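Local coordinates for thioredoxin reductase (Clostridium acetobutylicum ATCC 824, PDB 6GNA), which probably reduces thioredoxin with electrons from ferredoxin, passed through its bound FAD and a redox-active disulfide, without using a pyridine nucleotide, at residues 51-56 with 66-71; 20-25 with 75-80; 240-245 with 253-258. All blocks are in the same frame, centred on the assembly; numbering follows the deposited sequence. Where two conformers were deposited one is given.

Contact 1. Residues 51-56 with 66-71. With FAD (flavin-adenine dinucleotide), chain B.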
loop_
_atom_site.group_PDB
_atom_site.type_symbol
_atom_site.label_atom_id
_atom_site.label_comp_id
_atom_site.label_asym_id
_atom_site.label_seq_id
_atom_site.Cartn_x
_atom_site.Cartn_y
_atom_site.Cartn_z
ATOM N N ASN A 51 -8.705 -8.807 11.776
ATOM C CA ASN A 51 -9.685 -7.732 11.801
ATOM C C ASN A 51 -9.227 -6.457 11.118
ATOM O O ASN A 51 -9.986 -5.487 11.098
ATOM C CB ASN A 51 -10.104 -7.414 13.242
ATOM C CG ASN A 51 -10.765 -8.586 13.912
ATOM O OD1 ASN A 51 -11.519 -9.320 13.278
ATOM N ND2 ASN A 51 -10.494 -8.770 15.197
ATOM N N ASN A 52 -8.026 -6.425 10.550
ATOM C CA ASN A 52 -7.512 -5.221 9.915
ATOM C C ASN A 52 -7.270 -5.416 8.429
ATOM O O ASN A 52 -6.430 -4.716 7.852
ATOM C CB ASN A 52 -6.252 -4.732 10.628
ATOM C CG ASN A 52 -5.084 -5.665 10.440
ATOM O OD1 ASN A 52 -5.236 -6.772 9.942
ATOM N ND2 ASN A 52 -3.888 -5.196 10.806
ATOM N N TYR A 53 -7.963 -6.347 7.801
ATOM C CA TYR A 53 -8.009 -6.447 6.348
ATOM C C TYR A 53 -9.405 -6.006 5.911
ATOM O O TYR A 53 -10.384 -6.746 6.075
ATOM C CB TYR A 53 -7.655 -7.854 5.882
ATOM C CG TYR A 53 -7.387 -7.945 4.400
ATOM C CD1 TYR A 53 -6.144 -7.704 3.893
ATOM C CD2 TYR A 53 -8.386 -8.347 3.515
ATOM C CE1 TYR A 53 -5.888 -7.784 2.534
ATOM C CE2 TYR A 53 -8.147 -8.434 2.135
ATOM C CZ TYR A 53 -6.865 -8.146 1.658
ATOM O OH TYR A 53 -6.474 -8.193 0.327
ATOM N N LEU A 54 -9.464 -4.814 5.321
ATOM C CA LEU A 54 -10.723 -4.105 5.121
ATOM C C LEU A 54 -11.646 -4.892 4.198
ATOM O O LEU A 54 -11.277 -5.251 3.073
ATOM C CB LEU A 54 -10.451 -2.721 4.548
ATOM C CG LEU A 54 -11.688 -1.821 4.396
ATOM C CD1 LEU A 54 -12.353 -1.485 5.737
ATOM C CD2 LEU A 54 -11.324 -0.556 3.638
ATOM N N GLY A 55 -12.860 -5.132 4.672
ATOM C CA GLY A 55 -13.835 -5.935 3.971
ATOM C C GLY A 55 -13.957 -7.367 4.449
ATOM O O GLY A 55 -14.935 -8.038 4.085
ATOM N N PHE A 56 -13.019 -7.851 5.261
ATOM C CA PHE A 56 -13.020 -9.229 5.757
ATOM C C PHE A 56 -12.968 -9.278 7.278
ATOM O O PHE A 56 -12.237 -10.067 7.869
ATOM C CB PHE A 56 -11.847 -10.029 5.197
ATOM C CG PHE A 56 -11.982 -10.421 3.752
ATOM C CD1 PHE A 56 -12.915 -11.357 3.346
ATOM C CD2 PHE A 56 -11.135 -9.888 2.809
ATOM C CE1 PHE A 56 -13.004 -11.719 2.015
ATOM C CE2 PHE A 56 -11.212 -10.247 1.493
ATOM C CZ PHE A 56 -12.141 -11.155 1.090
ATOM N N GLU A 66 -7.878 -19.075 1.536
ATOM C CA GLU A 66 -8.712 -19.711 0.523
ATOM C C GLU A 66 -9.328 -18.672 -0.410
ATOM O O GLU A 66 -9.433 -18.906 -1.618
ATOM C CB GLU A 66 -9.799 -20.547 1.196
ATOM C CG GLU A 66 -10.791 -21.204 0.237
ATOM C CD GLU A 66 -10.172 -22.164 -0.764
ATOM O OE1 GLU A 66 -9.076 -22.702 -0.503
ATOM O OE2 GLU A 66 -10.820 -22.398 -1.816
ATOM N N LYS A 67 -9.728 -17.520 0.123
ATOM C CA LYS A 67 -10.227 -16.464 -0.747
ATOM C C LYS A 67 -9.153 -16.049 -1.746
ATOM O O LYS A 67 -9.452 -15.791 -2.923
ATOM C CB LYS A 67 -10.657 -15.251 0.084
ATOM C CG LYS A 67 -11.738 -15.542 1.149
ATOM C CD LYS A 67 -13.113 -15.409 0.596
ATOM C CE LYS A 67 -14.160 -15.414 1.695
ATOM N NZ LYS A 67 -15.437 -15.867 1.126
ATOM N N PHE A 68 -7.892 -15.978 -1.298
ATOM C CA PHE A 68 -6.819 -15.580 -2.203
ATOM C C PHE A 68 -6.570 -16.665 -3.249
ATOM O O PHE A 68 -6.335 -16.364 -4.429
ATOM C CB PHE A 68 -5.534 -15.314 -1.401
ATOM C CG PHE A 68 -5.537 -14.041 -0.555
ATOM C CD1 PHE A 68 -6.587 -13.140 -0.564
ATOM C CD2 PHE A 68 -4.414 -13.737 0.232
ATOM C CE1 PHE A 68 -6.542 -11.981 0.216
ATOM C CE2 PHE A 68 -4.373 -12.591 1.011
ATOM C CZ PHE A 68 -5.435 -11.711 1.000
ATOM N N LYS A 69 -6.619 -17.926 -2.827
ATOM C CA LYS A 69 -6.454 -19.030 -3.763
ATOM C C LYS A 69 -7.544 -19.021 -4.831
ATOM O O LYS A 69 -7.269 -19.232 -6.019
ATOM C CB LYS A 69 -6.449 -20.347 -2.993
ATOM C CG LYS A 69 -6.194 -21.562 -3.850
ATOM C CD LYS A 69 -4.955 -21.421 -4.711
ATOM C CE LYS A 69 -4.473 -22.769 -5.223
ATOM N NZ LYS A 69 -5.582 -23.589 -5.787
ATOM N N GLU A 70 -8.790 -18.792 -4.432
ATOM C CA GLU A 70 -9.858 -18.805 -5.422
ATOM C C GLU A 70 -9.723 -17.635 -6.383
ATOM O O GLU A 70 -10.010 -17.778 -7.578
ATOM C CB GLU A 70 -11.205 -18.824 -4.711
ATOM C CG GLU A 70 -11.388 -20.129 -3.960
ATOM C CD GLU A 70 -12.780 -20.330 -3.419
ATOM O OE1 GLU A 70 -13.724 -19.685 -3.921
ATOM O OE2 GLU A 70 -12.918 -21.144 -2.486
ATOM N N HIS A 71 -9.223 -16.492 -5.897
ATOM C CA HIS A 71 -9.004 -15.349 -6.770
ATOM C C HIS A 71 -8.006 -15.694 -7.868
ATOM O O HIS A 71 -8.278 -15.490 -9.053
ATOM C CB HIS A 71 -8.483 -14.187 -5.927
ATOM C CG HIS A 71 -8.666 -12.844 -6.553
ATOM N ND1 HIS A 71 -8.414 -12.577 -7.880
ATOM C CD2 HIS A 71 -9.053 -11.675 -6.004
ATOM C CE1 HIS A 71 -8.668 -11.304 -8.123
ATOM N NE2 HIS A 71 -9.057 -10.740 -7.001
HETATM P PA FAD B . 4.811 -13.604 3.067
HETATM O O1A FAD B . 3.386 -13.634 3.558
HETATM O O2A FAD B . 5.913 -14.098 3.971
HETATM O O5B FAD B . 4.894 -14.418 1.684
HETATM C C5B FAD B . 6.142 -14.917 1.221
HETATM C C4B FAD B . 5.922 -16.160 0.372
HETATM O O4B FAD B . 6.893 -16.205 -0.674
HETATM C C3B FAD B . 6.088 -17.424 1.199
HETATM O O3B FAD B . 5.071 -18.374 0.874
HETATM C C2B FAD B . 7.449 -17.954 0.811
HETATM O O2B FAD B . 7.509 -19.381 0.855
HETATM C C1B FAD B . 7.636 -17.423 -0.600
HETATM N N9A FAD B . 9.066 -17.181 -0.886
HETATM C C8A FAD B . 9.899 -16.391 -0.182
HETATM N N7A FAD B . 11.141 -16.406 -0.729
HETATM C C5A FAD B . 11.108 -17.220 -1.798
HETATM C C6A FAD B . 12.068 -17.683 -2.822
HETATM N N6A FAD B . 13.355 -17.265 -2.811
HETATM N N1A FAD B . 11.615 -18.535 -3.765
HETATM C C2A FAD B . 10.339 -18.964 -3.797
HETATM N N3A FAD B . 9.418 -18.580 -2.897
HETATM C C4A FAD B . 9.736 -17.729 -1.895
HETATM N N1 FAD B . -0.872 -8.928 9.277
HETATM C C2 FAD B . -2.017 -8.203 9.344
HETATM O O2 FAD B . -2.118 -7.178 8.639
HETATM N N3 FAD B . -3.050 -8.538 10.137
HETATM C C4 FAD B . -3.017 -9.622 10.920
HETATM O O4 FAD B . -3.989 -9.914 11.649
HETATM C C4X FAD B . -1.801 -10.470 10.908
HETATM N N5 FAD B . -1.696 -11.578 11.671
HETATM C C5X FAD B . -0.577 -12.335 11.640
HETATM C C6 FAD B . -0.494 -13.471 12.435
HETATM C C7 FAD B . 0.652 -14.257 12.412
HETATM C C7M FAD B . 0.741 -15.488 13.275
HETATM C C8 FAD B . 1.791 -13.883 11.535
HETATM C C8M FAD B . 3.035 -14.731 11.508
HETATM C C9 FAD B . 1.710 -12.749 10.739
HETATM C C9A FAD B . 0.567 -11.961 10.760
HETATM N N10 FAD B . 0.483 -10.801 9.964
HETATM C C10 FAD B . -0.705 -10.050 10.007
HETATM C "C1'" FAD B . 1.585 -10.412 9.079
HETATM C "C2'" FAD B . 1.236 -10.750 7.639
HETATM O "O2'" FAD B . 1.068 -12.167 7.538
HETATM C "C3'" FAD B . 2.343 -10.300 6.695
HETATM O "O3'" FAD B . 2.492 -8.880 6.766
HETATM C "C4'" FAD B . 2.032 -10.703 5.262
HETATM O "O4'" FAD B . 1.887 -12.127 5.186
HETATM C "C5'" FAD B . 3.133 -10.237 4.318
HETATM O "O5'" FAD B . 3.020 -10.969 3.105
HETATM P P FAD B . 4.201 -10.997 2.019
HETATM O O1P FAD B . 3.628 -11.505 0.719
HETATM O O2P FAD B . 4.973 -9.702 2.034
HETATM O O3P FAD B . 5.207 -12.104 2.622
#

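Contact 2. Residues 20-25 with 75-80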
loop_
_atom_site.group_PDB
_atom_site.type_symbol
_atom_site.label_atom_id
_atom_site.label_comp_id
_atom_site.label_asym_id
_atom_site.label_seq_id
_atom_site.Cartn_x
_atom_site.Cartn_y
_atom_site.Cartn_z
ATOM N N ALA A 20 -0.951 -10.063 -5.017
ATOM C CA ALA A 20 -1.437 -8.751 -5.419
ATOM C C ALA A 20 -0.737 -8.291 -6.688
ATOM O O ALA A 20 -1.365 -7.719 -7.583
ATOM C CB ALA A 20 -1.228 -7.752 -4.282
ATOM N N SER A 21 0.573 -8.517 -6.790
ATOM C CA SER A 21 1.259 -8.200 -8.035
ATOM C C SER A 21 0.677 -8.995 -9.200
ATOM O O SER A 21 0.385 -8.444 -10.269
ATOM C CB SER A 21 2.745 -8.507 -7.891
ATOM O OG SER A 21 3.406 -7.605 -7.022
ATOM N N ALA A 22 0.498 -10.298 -9.010
ATOM C CA ALA A 22 0.057 -11.159 -10.104
ATOM C C ALA A 22 -1.308 -10.741 -10.657
ATOM O O ALA A 22 -1.504 -10.720 -11.874
ATOM C CB ALA A 22 0.052 -12.615 -9.651
ATOM N N ILE A 23 -2.287 -10.460 -9.785
ATOM C CA ILE A 23 -3.620 -10.131 -10.294
ATOM C C ILE A 23 -3.629 -8.785 -11.005
ATOM O O ILE A 23 -4.532 -8.519 -11.809
ATOM C CB ILE A 23 -4.706 -10.205 -9.209
ATOM C CG1 ILE A 23 -4.537 -9.121 -8.146
ATOM C CG2 ILE A 23 -4.723 -11.581 -8.566
ATOM C CD1 ILE A 23 -5.710 -9.062 -7.168
ATOM N N ASN A 24 -2.657 -7.926 -10.718
ATOM C CA ASN A 24 -2.553 -6.642 -11.399
ATOM C C ASN A 24 -1.690 -6.705 -12.645
ATOM O O ASN A 24 -1.839 -5.860 -13.530
ATOM C CB ASN A 24 -2.019 -5.581 -10.434
ATOM C CG ASN A 24 -3.086 -5.081 -9.509
ATOM O OD1 ASN A 24 -3.885 -4.209 -9.894
ATOM N ND2 ASN A 24 -3.155 -5.651 -8.304
ATOM N N ALA A 25 -0.804 -7.695 -12.748
ATOM C CA ALA A 25 0.035 -7.833 -13.930
ATOM C C ALA A 25 -0.675 -8.566 -15.056
ATOM O O ALA A 25 -0.328 -8.372 -16.225
ATOM C CB ALA A 25 1.312 -8.581 -13.567
ATOM N N MET A 75 -8.450 -16.257 -12.089
ATOM C CA MET A 75 -7.719 -15.499 -13.096
ATOM C C MET A 75 -6.668 -16.325 -13.828
ATOM O O MET A 75 -5.849 -15.753 -14.556
ATOM C CB MET A 75 -7.067 -14.282 -12.461
ATOM C CG MET A 75 -8.094 -13.323 -11.923
ATOM S SD MET A 75 -7.384 -11.836 -11.228
ATOM C CE MET A 75 -7.007 -10.915 -12.714
ATOM N N GLY A 76 -6.661 -17.639 -13.652
ATOM C CA GLY A 76 -5.723 -18.471 -14.380
ATOM C C GLY A 76 -4.278 -18.255 -13.993
ATOM O O GLY A 76 -3.387 -18.429 -14.826
ATOM N N ILE A 77 -4.026 -17.850 -12.753
ATOM C CA ILE A 77 -2.681 -17.639 -12.237
ATOM C C ILE A 77 -2.305 -18.876 -11.448
ATOM O O ILE A 77 -2.994 -19.235 -10.490
ATOM C CB ILE A 77 -2.638 -16.405 -11.327
ATOM C CG1 ILE A 77 -2.855 -15.149 -12.161
ATOM C CG2 ILE A 77 -1.318 -16.335 -10.557
ATOM C CD1 ILE A 77 -3.165 -13.917 -11.352
ATOM N N GLN A 78 -1.207 -19.509 -11.835
ATOM C CA GLN A 78 -0.680 -20.662 -11.122
ATOM C C GLN A 78 0.615 -20.275 -10.427
ATOM O O GLN A 78 1.313 -19.350 -10.846
ATOM C CB GLN A 78 -0.417 -21.825 -12.077
ATOM C CG GLN A 78 -1.672 -22.396 -12.716
ATOM C CD GLN A 78 -2.125 -21.610 -13.931
ATOM O OE1 GLN A 78 -1.308 -21.042 -14.660
ATOM N NE2 GLN A 78 -3.434 -21.571 -14.155
ATOM N N ILE A 79 0.906 -20.965 -9.337
ATOM C CA ILE A 79 2.147 -20.787 -8.602
ATOM C C ILE A 79 3.126 -21.842 -9.089
ATOM O O ILE A 79 2.819 -23.039 -9.080
ATOM C CB ILE A 79 1.934 -20.923 -7.084
ATOM C CG1 ILE A 79 0.855 -19.946 -6.576
ATOM C CG2 ILE A 79 3.258 -20.735 -6.347
ATOM C CD1 ILE A 79 0.992 -18.538 -7.066
ATOM N N GLU A 80 4.307 -21.398 -9.502
ATOM C CA GLU A 80 5.398 -22.315 -9.817
ATOM C C GLU A 80 6.090 -22.682 -8.507
ATOM O O GLU A 80 6.756 -21.841 -7.895
ATOM C CB GLU A 80 6.369 -21.664 -10.799
ATOM C CG GLU A 80 7.395 -22.625 -11.376
ATOM C CD GLU A 80 6.789 -23.611 -12.360
ATOM O OE1 GLU A 80 5.746 -23.283 -12.965
ATOM O OE2 GLU A 80 7.356 -24.714 -12.523
#

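Contact 3. Residues 240-245 with 253-258. With FAD (flavin-adenine dinucleotide), chain B.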
loop_
_atom_site.group_PDB
_atom_site.type_symbol
_atom_site.label_atom_id
_atom_site.label_comp_id
_atom_site.label_asym_id
_atom_site.label_seq_id
_atom_site.Cartn_x
_atom_site.Cartn_y
_atom_site.Cartn_z
ATOM N N ILE A 240 14.697 -4.348 2.084
ATOM C CA ILE A 240 14.961 -3.853 0.736
ATOM C C ILE A 240 14.407 -2.443 0.622
ATOM O O ILE A 240 13.224 -2.201 0.878
ATOM C CB ILE A 240 14.331 -4.771 -0.323
ATOM C CG1 ILE A 240 14.836 -6.218 -0.191
ATOM C CG2 ILE A 240 14.588 -4.209 -1.720
ATOM C CD1 ILE A 240 14.084 -7.226 -1.067
ATOM N N LYS A 241 15.253 -1.501 0.223
ATOM C CA LYS A 241 14.852 -0.107 0.152
ATOM C C LYS A 241 14.209 0.196 -1.195
ATOM O O LYS A 241 14.783 -0.091 -2.250
ATOM C CB LYS A 241 16.060 0.776 0.409
ATOM C CG LYS A 241 16.536 0.687 1.852
ATOM C CD LYS A 241 15.561 1.395 2.782
ATOM C CE LYS A 241 15.991 1.302 4.236
ATOM N NZ LYS A 241 15.028 1.947 5.171
ATOM N N VAL A 242 12.990 0.737 -1.152
ATOM C CA VAL A 242 12.237 1.075 -2.350
ATOM C C VAL A 242 11.742 2.512 -2.265
ATOM O O VAL A 242 11.625 3.103 -1.185
ATOM C CB VAL A 242 11.040 0.137 -2.619
ATOM C CG1 VAL A 242 11.502 -1.304 -2.821
ATOM C CG2 VAL A 242 10.006 0.202 -1.489
ATOM N N ASN A 243 11.456 3.066 -3.437
ATOM C CA ASN A 243 10.825 4.372 -3.533
ATOM C C ASN A 243 9.307 4.217 -3.678
ATOM O O ASN A 243 8.735 3.133 -3.513
ATOM C CB ASN A 243 11.483 5.167 -4.660
ATOM C CG ASN A 243 11.191 4.604 -6.039
ATOM O OD1 ASN A 243 10.333 3.732 -6.222
ATOM N ND2 ASN A 243 11.903 5.110 -7.028
ATOM N N ARG A 244 8.637 5.328 -3.988
ATOM C CA ARG A 244 7.191 5.350 -4.046
ATOM C C ARG A 244 6.643 4.478 -5.169
ATOM O O ARG A 244 5.460 4.127 -5.139
ATOM C CB ARG A 244 6.698 6.798 -4.192
ATOM C CG ARG A 244 6.810 7.618 -2.907
ATOM C CD ARG A 244 5.565 7.452 -2.052
ATOM N NE ARG A 244 4.377 7.963 -2.737
ATOM C CZ ARG A 244 3.133 7.587 -2.442
ATOM N NH1 ARG A 244 2.913 6.708 -1.475
ATOM N NH2 ARG A 244 2.115 8.083 -3.126
ATOM N N LYS A 245 7.461 4.149 -6.166
ATOM C CA LYS A 245 7.065 3.278 -7.256
ATOM C C LYS A 245 7.433 1.826 -6.991
ATOM O O LYS A 245 7.261 0.987 -7.883
ATOM C CB LYS A 245 7.689 3.755 -8.565
ATOM C CG LYS A 245 7.138 5.089 -9.041
ATOM C CD LYS A 245 7.791 5.505 -10.344
ATOM C CE LYS A 245 7.260 6.833 -10.842
ATOM N NZ LYS A 245 6.222 6.636 -11.886
ATOM N N CYS A 253 13.848 -4.004 -11.301
ATOM C CA CYS A 253 13.633 -4.841 -10.135
ATOM C C CYS A 253 12.890 -4.021 -9.095
ATOM O O CYS A 253 13.382 -2.966 -8.668
ATOM C CB CYS A 253 14.973 -5.308 -9.580
ATOM S SG CYS A 253 14.833 -6.463 -8.200
ATOM N N TYR A 254 11.705 -4.497 -8.720
ATOM C CA TYR A 254 10.820 -3.898 -7.735
ATOM C C TYR A 254 10.778 -4.790 -6.503
ATOM O O TYR A 254 11.206 -5.950 -6.539
ATOM C CB TYR A 254 9.406 -3.791 -8.318
ATOM C CG TYR A 254 9.342 -2.987 -9.597
ATOM C CD1 TYR A 254 9.701 -3.552 -10.807
ATOM C CD2 TYR A 254 8.916 -1.673 -9.588
ATOM C CE1 TYR A 254 9.656 -2.826 -11.976
ATOM C CE2 TYR A 254 8.863 -0.938 -10.753
ATOM C CZ TYR A 254 9.235 -1.520 -11.948
ATOM O OH TYR A 254 9.214 -0.809 -13.136
ATOM N N ALA A 255 10.200 -4.271 -5.418
ATOM C CA ALA A 255 10.007 -5.088 -4.224
ATOM C C ALA A 255 8.717 -4.655 -3.541
ATOM O O ALA A 255 8.324 -3.488 -3.619
ATOM C CB ALA A 255 11.197 -4.966 -3.271
ATOM N N ALA A 256 8.066 -5.607 -2.874
ATOM C CA ALA A 256 6.757 -5.368 -2.285
ATOM C C ALA A 256 6.530 -6.290 -1.100
ATOM O O ALA A 256 6.910 -7.468 -1.126
ATOM C CB ALA A 256 5.666 -5.618 -3.332
ATOM N N GLY A 257 5.862 -5.752 -0.078
ATOM C CA GLY A 257 5.460 -6.501 1.082
ATOM C C GLY A 257 6.438 -6.447 2.230
ATOM O O GLY A 257 7.176 -5.465 2.388
ATOM N N ASP A 258 6.430 -7.484 3.071
ATOM C CA ASP A 258 7.258 -7.441 4.269
ATOM C C ASP A 258 8.732 -7.266 3.924
ATOM O O ASP A 258 9.495 -6.752 4.746
ATOM C CB ASP A 258 7.135 -8.720 5.099
ATOM C CG ASP A 258 5.834 -8.858 5.875
ATOM O OD1 ASP A 258 4.969 -7.946 5.832
ATOM O OD2 ASP A 258 5.692 -9.923 6.539
HETATM P PA FAD B . 4.811 -13.604 3.067
HETATM O O1A FAD B . 3.386 -13.634 3.558
HETATM O O2A FAD B . 5.913 -14.098 3.971
HETATM O O5B FAD B . 4.894 -14.418 1.684
HETATM C C5B FAD B . 6.142 -14.917 1.221
HETATM C C4B FAD B . 5.922 -16.160 0.372
HETATM O O4B FAD B . 6.893 -16.205 -0.674
HETATM C C3B FAD B . 6.088 -17.424 1.199
HETATM O O3B FAD B . 5.071 -18.374 0.874
HETATM C C2B FAD B . 7.449 -17.954 0.811
HETATM O O2B FAD B . 7.509 -19.381 0.855
HETATM C C1B FAD B . 7.636 -17.423 -0.600
HETATM N N9A FAD B . 9.066 -17.181 -0.886
HETATM C C8A FAD B . 9.899 -16.391 -0.182
HETATM N N7A FAD B . 11.141 -16.406 -0.729
HETATM C C5A FAD B . 11.108 -17.220 -1.798
HETATM C C6A FAD B . 12.068 -17.683 -2.822
HETATM N N6A FAD B . 13.355 -17.265 -2.811
HETATM N N1A FAD B . 11.615 -18.535 -3.765
HETATM C C2A FAD B . 10.339 -18.964 -3.797
HETATM N N3A FAD B . 9.418 -18.580 -2.897
HETATM C C4A FAD B . 9.736 -17.729 -1.895
HETATM N N1 FAD B . -0.872 -8.928 9.277
HETATM C C2 FAD B . -2.017 -8.203 9.344
HETATM O O2 FAD B . -2.118 -7.178 8.639
HETATM N N3 FAD B . -3.050 -8.538 10.137
HETATM C C4 FAD B . -3.017 -9.622 10.920
HETATM O O4 FAD B . -3.989 -9.914 11.649
HETATM C C4X FAD B . -1.801 -10.470 10.908
HETATM N N5 FAD B . -1.696 -11.578 11.671
HETATM C C5X FAD B . -0.577 -12.335 11.640
HETATM C C6 FAD B . -0.494 -13.471 12.435
HETATM C C7 FAD B . 0.652 -14.257 12.412
HETATM C C7M FAD B . 0.741 -15.488 13.275
HETATM C C8 FAD B . 1.791 -13.883 11.535
HETATM C C8M FAD B . 3.035 -14.731 11.508
HETATM C C9 FAD B . 1.710 -12.749 10.739
HETATM C C9A FAD B . 0.567 -11.961 10.760
HETATM N N10 FAD B . 0.483 -10.801 9.964
HETATM C C10 FAD B . -0.705 -10.050 10.007
HETATM C "C1'" FAD B . 1.585 -10.412 9.079
HETATM C "C2'" FAD B . 1.236 -10.750 7.639
HETATM O "O2'" FAD B . 1.068 -12.167 7.538
HETATM C "C3'" FAD B . 2.343 -10.300 6.695
HETATM O "O3'" FAD B . 2.492 -8.880 6.766
HETATM C "C4'" FAD B . 2.032 -10.703 5.262
HETATM O "O4'" FAD B . 1.887 -12.127 5.186
HETATM C "C5'" FAD B . 3.133 -10.237 4.318
HETATM O "O5'" FAD B . 3.020 -10.969 3.105
HETATM P P FAD B . 4.201 -10.997 2.019
HETATM O O1P FAD B . 3.628 -11.505 0.719
HETATM O O2P FAD B . 4.973 -9.702 2.034
HETATM O O3P FAD B . 5.207 -12.104 2.622
#

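Contact 1. Residues 51-56 with 66-71
The rings of Tyr53 and Phe68 approach from opposite directions and form an offset edge-to-face pair, the edge of Phe68 turned to the face of Tyr53. Their centroids lie 5.8 Å apart and the planes are inclined by 63°, with Phe68 CZ 3.7 Å from Tyr53 OH. The Tyr53 ring extends to helix 61-74 because its CG stands anti to the backbone N (chi1 -167°). This is the dense, buried part: Leu19 of helix 16-25 also packs on Phe68, and Tyr53 lies against helix 266-286. Phe56, likewise buried, stacks its ring on Phe56 of the second subunit and meets Lys67 through one corner, CE1 lying 3.9 Å from Lys67 CE. Only Lys67 forms the loose, exposed side, its ammonium hydrogen-bonded to a triethylene glycol probably left from crystallisation. A type II turn, closed by Phe56 N to Tyr53 O, links the two loop rings. Just before it, Asn52 OD1 accepts a nearly straight bond from flavin N3 (2.8 Å, 171°), and ND2 adds a weak one to O2. The Tyr53 hydroxyl is hydrogen-bonded to Leu54 O of the second subunit. Together with the Asn52 bonds, this implies that flavin recognition and dimer contact are built into one loop.

Contact 2. Residues 20-25 with 75-80
Met75, the first residue to leave helical geometry after helix 61-74, lays its thioether against Ile23 of helix 16-25. From CB the chain runs extended through CG to SD, which rests 3.7 Å from Ile23 CB and 3.8 Å from Ile23 CG2. A bend at chi3 (78°) then brings the methyl CE to the carbonyl oxygen of Ile23, 3.6 Å from Ile23 O. The two side chains cross at about a right angle, and the sulfur sits against the branch point and CG2 of Ile23. That same CG2 also touches Ile77, whose CD1 lies 4.0 Å away. Ile77 CD1 settles over the helix backbone, 3.6 Å from Ala22 O, and its CG2 approaches Ala22 CB. No hydrogen bond joins the segments. Asn24, whose CB points away from residues 75-80, folds its amide back to Ala20 O in a nearly straight bond (ND2 to O 2.8 Å). Between Met75 and Ile77, Gly76 has positive phi and is the C' residue of a Schellman motif, with Ile77 N bonded to Ile72 O, that turns the chain toward strand 79-80. This strand edges the parallel sheet on which helix 16-25 packs, an arrangement typical of the Rossmann-type FAD-binding fold.

Contact 3. Residues 240-245 with 253-258
Val242 CG1 packs against Ala255 beside a buried carbonyl that has no hydrogen-bond partner in the model, lying 3.9 Å from Ala255 O and 3.7 Å from Ala255 CB. The same CB meets a second branched side chain, with Ile240 CG2 at 3.8 Å; this methyl is presented to Ala255 by standing anti to the Ile240 backbone N. Leu110 of strand 108-110 also packs on Ala255. Strand 253-255 is the edge strand of the parallel sheet of the FAD-binding Rossmann-type fold, beside strand 108-110, and the chain running out of it arrives at the cofactor. There Asp258 N gives a bond to the phosphate oxygen O2P of FAD (2.8 Å, 164°), and Asp258 OD1 accepts from the ribityl hydroxyl O3' at 2.8 Å. Gly257 CA passes 3.4 Å from O2P. At the other end of the contact a backbone oxygen faces the rim of an aromatic ring: Lys245 O lies in the plane of the Tyr254 ring, 3.6 Å from CD2. Ring hydrogens thus face the carbonyl, probably with a weakly favourable electrostatic effect, and no conventional hydrogen bond crosses between the segments. The turn leading to Lys245 is an Asx turn, in which Asn243 OD1 accepts from Lys245 N (2.9 Å), the donor standing well above the carbonyl plane.

Along the chain, contact 1 is nested within the long loop closed by contact 2, and contact 3 follows both. Contacts 1 and 2 are neighbours, their centres 15 Å apart, and touch where His71 of helix 61-74 packs on Ile23 of helix 16-25. Contact 3 lies further off, its centre 23 Å from that of contact 1 and 18 Å from that of contact 2. Strands 79-80 and 253-255, in contacts 2 and 3, form opposite edges of one five-stranded parallel sheet. Contacts 1 and 3 each bind the FAD, at the flavin ring and at the ribityl-phosphate part respectively. All three also touch the second subunit; contacts 1 and 3 therefore bring the cofactor site close to the dimer interface.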